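Local coordinates for DNA repair protein RecN (Deinococcus radiodurans, PDB 4ABY) that hydrolyses ATP through an SMC-like head domain, the part crystallised here, and may take part in recombinational repair of double-strand breaks in DNA, at residues Leu40-Ile51 / Arg94-Phe105; Ile76-Gly85 / Leu141-Ile151. All coordinates share one frame; numbering follows the deposited sequence.

Contact 1: residues Leu40-Ile51 / Arg94-Phe105; sequences LSRLEIRNLATI and RSGEKELLVTGF
E44 and T103 face each other as a hydrogen-bonded pair: E44 N gives a nearly straight bond to T103 O (2.7 Å), and T103 N returns one to E44 O. Two more antiparallel pairs, R42 with F105 and R46 with L101, repeat this pattern. At one end the register slips into a classic beta bulge, where S41 N (2.7 Å) and R42 N (3.3 Å) share the carbonyl oxygen of F105. The two strands are neighbours in the antiparallel sheet of this ABC-type ATPase head, with L43, I45 and V102 turned to the face that helix 69-83 covers.

The polar side chains lie mostly on the other face. R42, extended from CG to NE, makes a salt-bridging hydrogen bond from NE to the anti lone pair of E44 OE2 (3.2 Å), which lies in the guanidinium plane. E44 OE2 also comes obliquely to F105 CE1, carboxylate and ring planes 48° apart. R46 bends at chi3 (53°), and its NH2 reaches E99 OE2 in a long salt bridge, while E99 OE1 pairs with R120.

Toward the end of the pairing, N47 stacks its amide on the E97 carboxylate, planes 22° apart, and ND2 makes a weak bond to E99 O. N47 O takes R94 N (2.8 Å) from above its carbonyl plane; R94 NH1 binds A49 O weakly.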
loop_
_atom_site.group_PDB
_atom_site.type_symbol
_atom_site.label_atom_id
_atom_site.label_comp_id
_atom_site.label_asym_id
_atom_site.label_seq_id
_atom_site.Cartn_x
_atom_site.Cartn_y
_atom_site.Cartn_z
ATOM N N LEU A 40 6.799 8.083 9.682
ATOM C CA LEU A 40 7.719 8.948 8.961
ATOM C C LEU A 40 7.575 10.364 9.511
ATOM O O LEU A 40 6.572 11.034 9.265
ATOM C CB LEU A 40 7.407 8.919 7.466
ATOM C CG LEU A 40 8.200 9.860 6.560
ATOM C CD1 LEU A 40 9.673 9.513 6.570
ATOM C CD2 LEU A 40 7.652 9.815 5.148
ATOM N N SER A 41 8.575 10.808 10.266
ATOM C CA SER A 41 8.515 12.083 10.975
ATOM C C SER A 41 8.862 13.268 10.082
ATOM O O SER A 41 8.281 14.346 10.207
ATOM C CB SER A 41 9.466 12.069 12.176
ATOM O OG SER A 41 9.193 10.983 13.046
ATOM N N ARG A 42 9.821 13.062 9.190
ATOM C CA ARG A 42 10.348 14.144 8.372
ATOM C C ARG A 42 10.721 13.630 6.987
ATOM O O ARG A 42 11.053 12.456 6.813
ATOM C CB ARG A 42 11.568 14.763 9.057
ATOM C CG ARG A 42 12.099 16.030 8.419
ATOM C CD ARG A 42 13.166 16.670 9.301
ATOM N NE ARG A 42 13.957 17.662 8.579
ATOM C CZ ARG A 42 13.650 18.953 8.503
ATOM N NH1 ARG A 42 12.563 19.420 9.112
ATOM N NH2 ARG A 42 14.429 19.782 7.817
ATOM N N LEU A 43 10.659 14.517 6.002
ATOM C CA LEU A 43 10.933 14.151 4.622
ATOM C C LEU A 43 11.678 15.287 3.953
ATOM O O LEU A 43 11.207 16.423 3.939
ATOM C CB LEU A 43 9.621 13.881 3.883
ATOM C CG LEU A 43 9.684 13.454 2.418
ATOM C CD1 LEU A 43 10.485 12.170 2.257
ATOM C CD2 LEU A 43 8.282 13.283 1.868
ATOM N N GLU A 44 12.850 14.988 3.407
ATOM C CA GLU A 44 13.650 16.011 2.751
ATOM C C GLU A 44 13.837 15.683 1.282
ATOM O O GLU A 44 14.383 14.639 0.934
ATOM C CB GLU A 44 15.012 16.151 3.427
ATOM C CG GLU A 44 14.945 16.584 4.876
ATOM C CD GLU A 44 16.320 16.728 5.487
ATOM O OE1 GLU A 44 17.315 16.581 4.743
ATOM O OE2 GLU A 44 16.407 16.988 6.707
ATOM N N ILE A 45 13.384 16.580 0.419
ATOM C CA ILE A 45 13.500 16.371 -1.013
ATOM C C ILE A 45 14.294 17.505 -1.634
ATOM O O ILE A 45 14.018 18.668 -1.380
ATOM C CB ILE A 45 12.115 16.290 -1.684
ATOM C CG1 ILE A 45 11.292 15.145 -1.088
ATOM C CG2 ILE A 45 12.257 16.103 -3.180
ATOM C CD1 ILE A 45 9.854 15.130 -1.551
ATOM N N ARG A 46 15.285 17.164 -2.445
ATOM C CA ARG A 46 16.086 18.180 -3.110
ATOM C C ARG A 46 16.178 17.906 -4.608
ATOM O O ARG A 46 16.481 16.794 -5.030
ATOM C CB ARG A 46 17.479 18.266 -2.479
ATOM C CG ARG A 46 18.304 19.457 -2.947
ATOM C CD ARG A 46 19.703 19.426 -2.350
ATOM N NE ARG A 46 20.366 18.144 -2.590
ATOM C CZ ARG A 46 21.064 17.850 -3.686
ATOM N NH1 ARG A 46 21.199 18.748 -4.652
ATOM N NH2 ARG A 46 21.628 16.653 -3.817
ATOM N N ASN A 47 15.892 18.933 -5.401
ATOM C CA ASN A 47 15.943 18.847 -6.853
ATOM C C ASN A 47 15.121 17.710 -7.437
ATOM O O ASN A 47 15.587 16.994 -8.317
ATOM C CB ASN A 47 17.388 18.750 -7.332
ATOM C CG ASN A 47 18.157 20.036 -7.112
ATOM O OD1 ASN A 47 17.571 21.116 -7.037
ATOM N ND2 ASN A 47 19.477 19.928 -7.013
ATOM N N LEU A 48 13.894 17.551 -6.952
ATOM C CA LEU A 48 12.971 16.578 -7.526
ATOM C C LEU A 48 11.808 17.291 -8.213
ATOM O O LEU A 48 10.993 17.946 -7.559
ATOM C CB LEU A 48 12.457 15.616 -6.451
ATOM C CG LEU A 48 11.678 14.375 -6.896
ATOM C CD1 LEU A 48 11.652 13.353 -5.783
ATOM C CD2 LEU A 48 10.264 14.716 -7.336
ATOM N N ALA A 49 11.743 17.166 -9.536
ATOM C CA ALA A 49 10.661 17.750 -10.324
ATOM C C ALA A 49 10.532 19.258 -10.143
ATOM O O ALA A 49 11.378 20.020 -10.609
ATOM C CB ALA A 49 9.350 17.070 -10.006
ATOM N N THR A 50 9.464 19.682 -9.475
ATOM C CA THR A 50 9.201 21.103 -9.262
ATOM C C THR A 50 9.681 21.554 -7.887
ATOM O O THR A 50 9.282 22.607 -7.390
ATOM C CB THR A 50 7.699 21.416 -9.362
ATOM O OG1 THR A 50 7.002 20.746 -8.305
ATOM C CG2 THR A 50 7.151 20.954 -10.696
ATOM N N ILE A 51 10.542 20.749 -7.278
ATOM C CA ILE A 51 10.986 20.994 -5.917
ATOM C C ILE A 51 12.485 21.220 -5.861
ATOM O O ILE A 51 13.269 20.305 -6.099
ATOM C CB ILE A 51 10.644 19.807 -5.013
ATOM C CG1 ILE A 51 9.134 19.578 -4.994
ATOM C CG2 ILE A 51 11.165 20.034 -3.613
ATOM C CD1 ILE A 51 8.729 18.294 -4.310
ATOM N N ARG A 94 15.150 17.202 -11.115
ATOM C CA ARG A 94 14.709 18.530 -11.525
ATOM C C ARG A 94 15.266 18.920 -12.891
ATOM O O ARG A 94 16.358 18.502 -13.264
ATOM C CB ARG A 94 15.094 19.573 -10.474
ATOM C CG ARG A 94 14.499 20.939 -10.732
ATOM C CD ARG A 94 14.765 21.888 -9.589
ATOM N NE ARG A 94 14.347 23.247 -9.912
ATOM C CZ ARG A 94 13.081 23.639 -9.975
ATOM N NH1 ARG A 94 12.108 22.771 -9.747
ATOM N NH2 ARG A 94 12.788 24.894 -10.273
ATOM N N SER A 95 14.506 19.725 -13.627
ATOM C CA SER A 95 14.820 20.060 -15.014
ATOM C C SER A 95 16.277 20.444 -15.261
ATOM O O SER A 95 16.969 19.788 -16.043
ATOM C CB SER A 95 13.903 21.169 -15.519
ATOM O OG SER A 95 14.247 21.533 -16.844
ATOM N N GLY A 96 16.744 21.503 -14.609
ATOM C CA GLY A 96 18.101 21.969 -14.839
ATOM C C GLY A 96 19.084 21.617 -13.738
ATOM O O GLY A 96 19.974 22.404 -13.419
ATOM N N GLU A 97 18.931 20.434 -13.152
ATOM C CA GLU A 97 19.793 20.034 -12.046
ATOM C C GLU A 97 20.569 18.757 -12.351
ATOM O O GLU A 97 20.201 17.990 -13.241
ATOM C CB GLU A 97 18.993 19.884 -10.749
ATOM C CG GLU A 97 18.318 21.169 -10.274
ATOM C CD GLU A 97 19.304 22.227 -9.802
ATOM O OE1 GLU A 97 20.372 21.857 -9.266
ATOM O OE2 GLU A 97 18.998 23.430 -9.956
ATOM N N LYS A 98 21.649 18.543 -11.607
ATOM C CA LYS A 98 22.567 17.445 -11.879
ATOM C C LYS A 98 22.208 16.199 -11.083
ATOM O O LYS A 98 22.482 15.082 -11.519
ATOM C CB LYS A 98 24.011 17.865 -11.581
ATOM C CG LYS A 98 24.180 18.594 -10.247
ATOM C CD LYS A 98 25.651 18.830 -9.896
ATOM C CE LYS A 98 25.793 19.786 -8.718
ATOM N NZ LYS A 98 25.290 21.150 -9.048
ATOM N N GLU A 99 21.600 16.386 -9.917
ATOM C CA GLU A 99 21.240 15.246 -9.086
ATOM C C GLU A 99 20.215 15.577 -8.012
ATOM O O GLU A 99 20.160 16.699 -7.516
ATOM C CB GLU A 99 22.485 14.652 -8.439
ATOM C CG GLU A 99 23.057 15.480 -7.314
ATOM C CD GLU A 99 24.288 14.837 -6.723
ATOM O OE1 GLU A 99 25.055 14.218 -7.493
ATOM O OE2 GLU A 99 24.491 14.943 -5.494
ATOM N N LEU A 100 19.408 14.583 -7.659
ATOM C CA LEU A 100 18.392 14.748 -6.632
ATOM C C LEU A 100 18.698 13.888 -5.416
ATOM O O LEU A 100 19.470 12.936 -5.497
ATOM C CB LEU A 100 16.997 14.421 -7.181
ATOM C CG LEU A 100 16.603 12.987 -7.542
ATOM C CD1 LEU A 100 16.422 12.116 -6.313
ATOM C CD2 LEU A 100 15.316 13.019 -8.338
ATOM N N LEU A 101 18.077 14.229 -4.294
ATOM C CA LEU A 101 18.290 13.509 -3.051
ATOM C C LEU A 101 16.988 13.415 -2.281
ATOM O O LEU A 101 16.255 14.393 -2.176
ATOM C CB LEU A 101 19.332 14.232 -2.198
ATOM C CG LEU A 101 19.496 13.715 -0.770
ATOM C CD1 LEU A 101 20.450 12.538 -0.741
ATOM C CD2 LEU A 101 19.989 14.829 0.124
ATOM N N VAL A 102 16.703 12.239 -1.737
ATOM C CA VAL A 102 15.511 12.051 -0.924
ATOM C C VAL A 102 15.865 11.418 0.410
ATOM O O VAL A 102 16.234 10.252 0.467
ATOM C CB VAL A 102 14.491 11.153 -1.628
ATOM C CG1 VAL A 102 13.247 11.004 -0.773
ATOM C CG2 VAL A 102 14.142 11.719 -2.996
ATOM N N THR A 103 15.753 12.190 1.483
ATOM C CA THR A 103 16.034 11.679 2.819
ATOM C C THR A 103 14.743 11.564 3.629
ATOM O O THR A 103 13.912 12.474 3.620
ATOM C CB THR A 103 17.037 12.582 3.573
ATOM O OG1 THR A 103 18.100 12.968 2.693
ATOM C CG2 THR A 103 17.620 11.858 4.779
ATOM N N GLY A 104 14.574 10.441 4.321
ATOM C CA GLY A 104 13.410 10.237 5.166
ATOM C C GLY A 104 13.782 9.844 6.583
ATOM O O GLY A 104 14.686 9.033 6.786
ATOM N N PHE A 105 13.083 10.407 7.566
ATOM C CA PHE A 105 13.382 10.124 8.969
ATOM C C PHE A 105 12.193 9.529 9.712
ATOM O O PHE A 105 11.107 10.098 9.713
ATOM C CB PHE A 105 13.833 11.396 9.682
ATOM C CG PHE A 105 15.004 12.065 9.037
ATOM C CD1 PHE A 105 14.830 12.839 7.901
ATOM C CD2 PHE A 105 16.277 11.919 9.561
ATOM C CE1 PHE A 105 15.903 13.463 7.298
ATOM C CE2 PHE A 105 17.355 12.542 8.963
ATOM C CZ PHE A 105 17.167 13.316 7.828
#

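Contact 2: residues Ile76-Gly85 / Leu141-Ile151; sequences IVDALGLLLG and LQEWAQGRLTI
In I151, CG1 stands anti to the carbonyl carbon and chi2 of 88° turns CD1 toward L84, whose isobutyl end comes back to residues 141-151 although its CB points away. The two side chains slide past each other in opposite directions, L84 CD1 meeting I151 CD1. The other branch of L84, CD2, rests on A145 CB (4.0 Å) and L149 CB (3.9 Å), wedging L84 between the end of helix 141-145 and the strand that follows. An alanine here is likely to open a gap, leaving I151 CD1 without its partner and A145 and L149 without the CD2 methyl between them.

One turn back, L80 meets L149 at about a right angle, L80 CB against L149 CD1 at 3.8 Å; a further turn back, V77 CG1 touches I151 CG2. G85 ends the helix in a Schellman motif with positive phi; having no CB, it leaves room for Q142 CG, with which a CB would collide, and Q142 CA sends a C-H to L84 O (3.4 Å).

This is the far end of the helix that starts in the predicted P-loop, packed on helix 138-145 and edge strand 149-152 of the mixed sheet in the ATPase head. Helix 76-83 meets helix 141-145 at 114° and strand 149-151 at 133°. Strand 318-321 adds V320 against I76, L80 and I151, while strand 116-122 touches L82 and L141.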
loop_
_atom_site.group_PDB
_atom_site.type_symbol
_atom_site.label_atom_id
_atom_site.label_comp_id
_atom_site.label_asym_id
_atom_site.label_seq_id
_atom_site.Cartn_x
_atom_site.Cartn_y
_atom_site.Cartn_z
ATOM N N ILE A 76 4.777 12.530 -2.261
ATOM C CA ILE A 76 4.296 11.365 -1.537
ATOM C C ILE A 76 4.391 10.046 -2.289
ATOM O O ILE A 76 4.700 9.013 -1.701
ATOM C CB ILE A 76 2.856 11.563 -1.107
ATOM C CG1 ILE A 76 2.761 12.822 -0.260
ATOM C CG2 ILE A 76 2.367 10.368 -0.325
ATOM C CD1 ILE A 76 3.626 12.755 0.948
ATOM N N VAL A 77 4.106 10.068 -3.580
ATOM C CA VAL A 77 4.184 8.846 -4.353
ATOM C C VAL A 77 5.562 8.718 -4.992
ATOM O O VAL A 77 6.247 7.719 -4.798
ATOM C CB VAL A 77 3.078 8.753 -5.417
ATOM C CG1 VAL A 77 3.097 7.394 -6.083
ATOM C CG2 VAL A 77 1.728 9.003 -4.779
ATOM N N ASP A 78 5.972 9.742 -5.733
ATOM C CA ASP A 78 7.226 9.706 -6.478
ATOM C C ASP A 78 8.458 9.669 -5.586
ATOM O O ASP A 78 9.326 8.822 -5.762
ATOM C CB ASP A 78 7.310 10.886 -7.445
ATOM C CG ASP A 78 6.340 10.756 -8.605
ATOM O OD1 ASP A 78 5.854 9.632 -8.848
ATOM O OD2 ASP A 78 6.067 11.772 -9.277
ATOM N N ALA A 79 8.538 10.588 -4.632
ATOM C CA ALA A 79 9.691 10.650 -3.737
ATOM C C ALA A 79 9.762 9.426 -2.838
ATOM O O ALA A 79 10.750 8.703 -2.853
ATOM C CB ALA A 79 9.662 11.915 -2.906
ATOM N N LEU A 80 8.717 9.193 -2.052
ATOM C CA LEU A 80 8.704 8.043 -1.157
ATOM C C LEU A 80 8.962 6.744 -1.919
ATOM O O LEU A 80 9.502 5.790 -1.368
ATOM C CB LEU A 80 7.384 7.958 -0.389
ATOM C CG LEU A 80 7.115 9.081 0.609
ATOM C CD1 LEU A 80 5.774 8.877 1.281
ATOM C CD2 LEU A 80 8.220 9.154 1.640
ATOM N N GLY A 81 8.579 6.713 -3.188
ATOM C CA GLY A 81 8.797 5.536 -4.005
ATOM C C GLY A 81 10.271 5.199 -4.101
ATOM O O GLY A 81 10.658 4.029 -4.093
ATOM N N LEU A 82 11.096 6.236 -4.193
ATOM C CA LEU A 82 12.539 6.067 -4.253
ATOM C C LEU A 82 13.077 5.449 -2.968
ATOM O O LEU A 82 13.979 4.617 -3.008
ATOM C CB LEU A 82 13.218 7.407 -4.510
ATOM C CG LEU A 82 12.891 8.097 -5.831
ATOM C CD1 LEU A 82 13.498 9.486 -5.840
ATOM C CD2 LEU A 82 13.398 7.285 -7.006
ATOM N N LEU A 83 12.525 5.856 -1.830
ATOM C CA LEU A 83 12.934 5.296 -0.548
ATOM C C LEU A 83 12.561 3.825 -0.453
ATOM O O LEU A 83 13.212 3.061 0.251
ATOM C CB LEU A 83 12.296 6.063 0.606
ATOM C CG LEU A 83 12.704 7.522 0.758
ATOM C CD1 LEU A 83 12.128 8.084 2.038
ATOM C CD2 LEU A 83 14.212 7.647 0.756
ATOM N N LEU A 84 11.505 3.432 -1.158
ATOM C CA LEU A 84 11.055 2.047 -1.145
ATOM C C LEU A 84 11.999 1.149 -1.934
ATOM O O LEU A 84 11.891 -0.078 -1.890
ATOM C CB LEU A 84 9.645 1.934 -1.717
ATOM C CG LEU A 84 8.510 1.685 -0.728
ATOM C CD1 LEU A 84 7.292 1.183 -1.476
ATOM C CD2 LEU A 84 8.931 0.674 0.312
ATOM N N GLY A 85 12.926 1.764 -2.655
ATOM C CA GLY A 85 13.855 1.013 -3.472
ATOM C C GLY A 85 13.277 0.829 -4.852
ATOM O O GLY A 85 13.590 -0.138 -5.549
ATOM N N LEU A 141 17.898 -1.459 0.801
ATOM C CA LEU A 141 16.999 -0.334 1.011
ATOM C C LEU A 141 15.567 -0.826 0.901
ATOM O O LEU A 141 14.710 -0.453 1.696
ATOM C CB LEU A 141 17.260 0.758 -0.029
ATOM C CG LEU A 141 16.419 2.036 0.027
ATOM C CD1 LEU A 141 16.562 2.720 1.372
ATOM C CD2 LEU A 141 16.820 2.975 -1.090
ATOM N N GLN A 142 15.321 -1.678 -0.087
ATOM C CA GLN A 142 13.994 -2.238 -0.308
ATOM C C GLN A 142 13.529 -3.064 0.876
ATOM O O GLN A 142 12.418 -2.890 1.368
ATOM C CB GLN A 142 13.995 -3.116 -1.552
ATOM C CG GLN A 142 14.193 -2.360 -2.830
ATOM C CD GLN A 142 14.343 -3.282 -4.010
ATOM O OE1 GLN A 142 14.495 -2.831 -5.145
ATOM N NE2 GLN A 142 14.303 -4.586 -3.751
ATOM N N GLU A 143 14.384 -3.974 1.324
ATOM C CA GLU A 143 14.034 -4.865 2.422
ATOM C C GLU A 143 13.775 -4.088 3.702
ATOM O O GLU A 143 12.917 -4.465 4.501
ATOM C CB GLU A 143 15.131 -5.909 2.640
ATOM C CG GLU A 143 15.378 -6.784 1.417
ATOM C CD GLU A 143 16.492 -7.790 1.625
ATOM O OE1 GLU A 143 17.327 -7.577 2.531
ATOM O OE2 GLU A 143 16.532 -8.791 0.878
ATOM N N TRP A 144 14.512 -2.997 3.889
ATOM C CA TRP A 144 14.369 -2.192 5.094
ATOM C C TRP A 144 13.150 -1.288 5.019
ATOM O O TRP A 144 12.351 -1.235 5.950
ATOM C CB TRP A 144 15.625 -1.361 5.356
ATOM C CG TRP A 144 15.522 -0.538 6.606
ATOM C CD1 TRP A 144 15.927 -0.895 7.859
ATOM C CD2 TRP A 144 14.957 0.771 6.726
ATOM N NE1 TRP A 144 15.656 0.112 8.749
ATOM C CE2 TRP A 144 15.061 1.148 8.079
ATOM C CE3 TRP A 144 14.379 1.663 5.819
ATOM C CZ2 TRP A 144 14.608 2.379 8.548
ATOM C CZ3 TRP A 144 13.927 2.886 6.285
ATOM C CH2 TRP A 144 14.044 3.233 7.637
ATOM N N ALA A 145 13.009 -0.584 3.903
ATOM C CA ALA A 145 11.913 0.362 3.722
ATOM C C ALA A 145 10.548 -0.315 3.571
ATOM O O ALA A 145 9.521 0.278 3.885
ATOM C CB ALA A 145 12.191 1.276 2.536
ATOM N N GLN A 146 10.537 -1.553 3.089
ATOM C CA GLN A 146 9.289 -2.296 2.948
ATOM C C GLN A 146 8.723 -2.717 4.298
ATOM O O GLN A 146 7.636 -3.293 4.376
ATOM C CB GLN A 146 9.484 -3.524 2.062
ATOM C CG GLN A 146 9.620 -3.204 0.592
ATOM C CD GLN A 146 9.980 -4.422 -0.222
ATOM O OE1 GLN A 146 10.311 -5.474 0.329
ATOM N NE2 GLN A 146 9.923 -4.292 -1.543
ATOM N N GLY A 147 9.468 -2.439 5.360
ATOM C CA GLY A 147 8.976 -2.681 6.701
ATOM C C GLY A 147 8.417 -1.403 7.288
ATOM O O GLY A 147 7.838 -1.407 8.373
ATOM N N ARG A 148 8.589 -0.304 6.558
ATOM C CA ARG A 148 8.192 1.015 7.036
ATOM C C ARG A 148 7.114 1.643 6.154
ATOM O O ARG A 148 6.150 2.226 6.653
ATOM C CB ARG A 148 9.405 1.951 7.088
ATOM C CG ARG A 148 10.578 1.464 7.929
ATOM C CD ARG A 148 10.194 1.260 9.384
ATOM N NE ARG A 148 11.359 1.232 10.268
ATOM C CZ ARG A 148 12.174 0.187 10.413
ATOM N NH1 ARG A 148 11.968 -0.927 9.717
ATOM N NH2 ARG A 148 13.204 0.258 11.248
ATOM N N LEU A 149 7.293 1.524 4.842
ATOM C CA LEU A 149 6.410 2.161 3.872
ATOM C C LEU A 149 5.608 1.165 3.051
ATOM O O LEU A 149 6.065 0.066 2.756
ATOM C CB LEU A 149 7.219 3.030 2.913
ATOM C CG LEU A 149 7.365 4.514 3.238
ATOM C CD1 LEU A 149 8.123 5.202 2.119
ATOM C CD2 LEU A 149 6.000 5.148 3.424
ATOM N N THR A 150 4.406 1.575 2.671
ATOM C CA THR A 150 3.599 0.839 1.711
ATOM C C THR A 150 2.944 1.853 0.790
ATOM O O THR A 150 2.115 2.638 1.234
ATOM C CB THR A 150 2.488 0.045 2.398
ATOM O OG1 THR A 150 3.060 -0.999 3.191
ATOM C CG2 THR A 150 1.575 -0.564 1.363
ATOM N N ILE A 151 3.325 1.864 -0.479
ATOM C CA ILE A 151 2.660 2.737 -1.436
ATOM C C ILE A 151 1.714 1.919 -2.297
ATOM O O ILE A 151 2.132 0.950 -2.925
ATOM C CB ILE A 151 3.651 3.466 -2.346
ATOM C CG1 ILE A 151 4.384 4.561 -1.575
ATOM C CG2 ILE A 151 2.926 4.071 -3.531
ATOM C CD1 ILE A 151 5.627 4.090 -0.889
#

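The centres of the two contacts lie 14 Å apart, and helix 69-83 bridges them. The predicted ATP-binding residues run into the start of this helix; K73 lies close to V77 of contact 2 and S74 to L48 of contact 1. One side of the helix packs under the antiparallel sheet of contact 1, where A79 meets I45, L82 meets V102 and L80 meets L40; another side takes strand 149-152, an outer strand of the mixed sheet. Along the chain the order is 40-51, 76-85, 94-105 and 141-151, so the segments of each contact enclose one segment of the other. The two large sheets of the head are thereby tied to the helix that begins in the predicted nucleotide-binding loop.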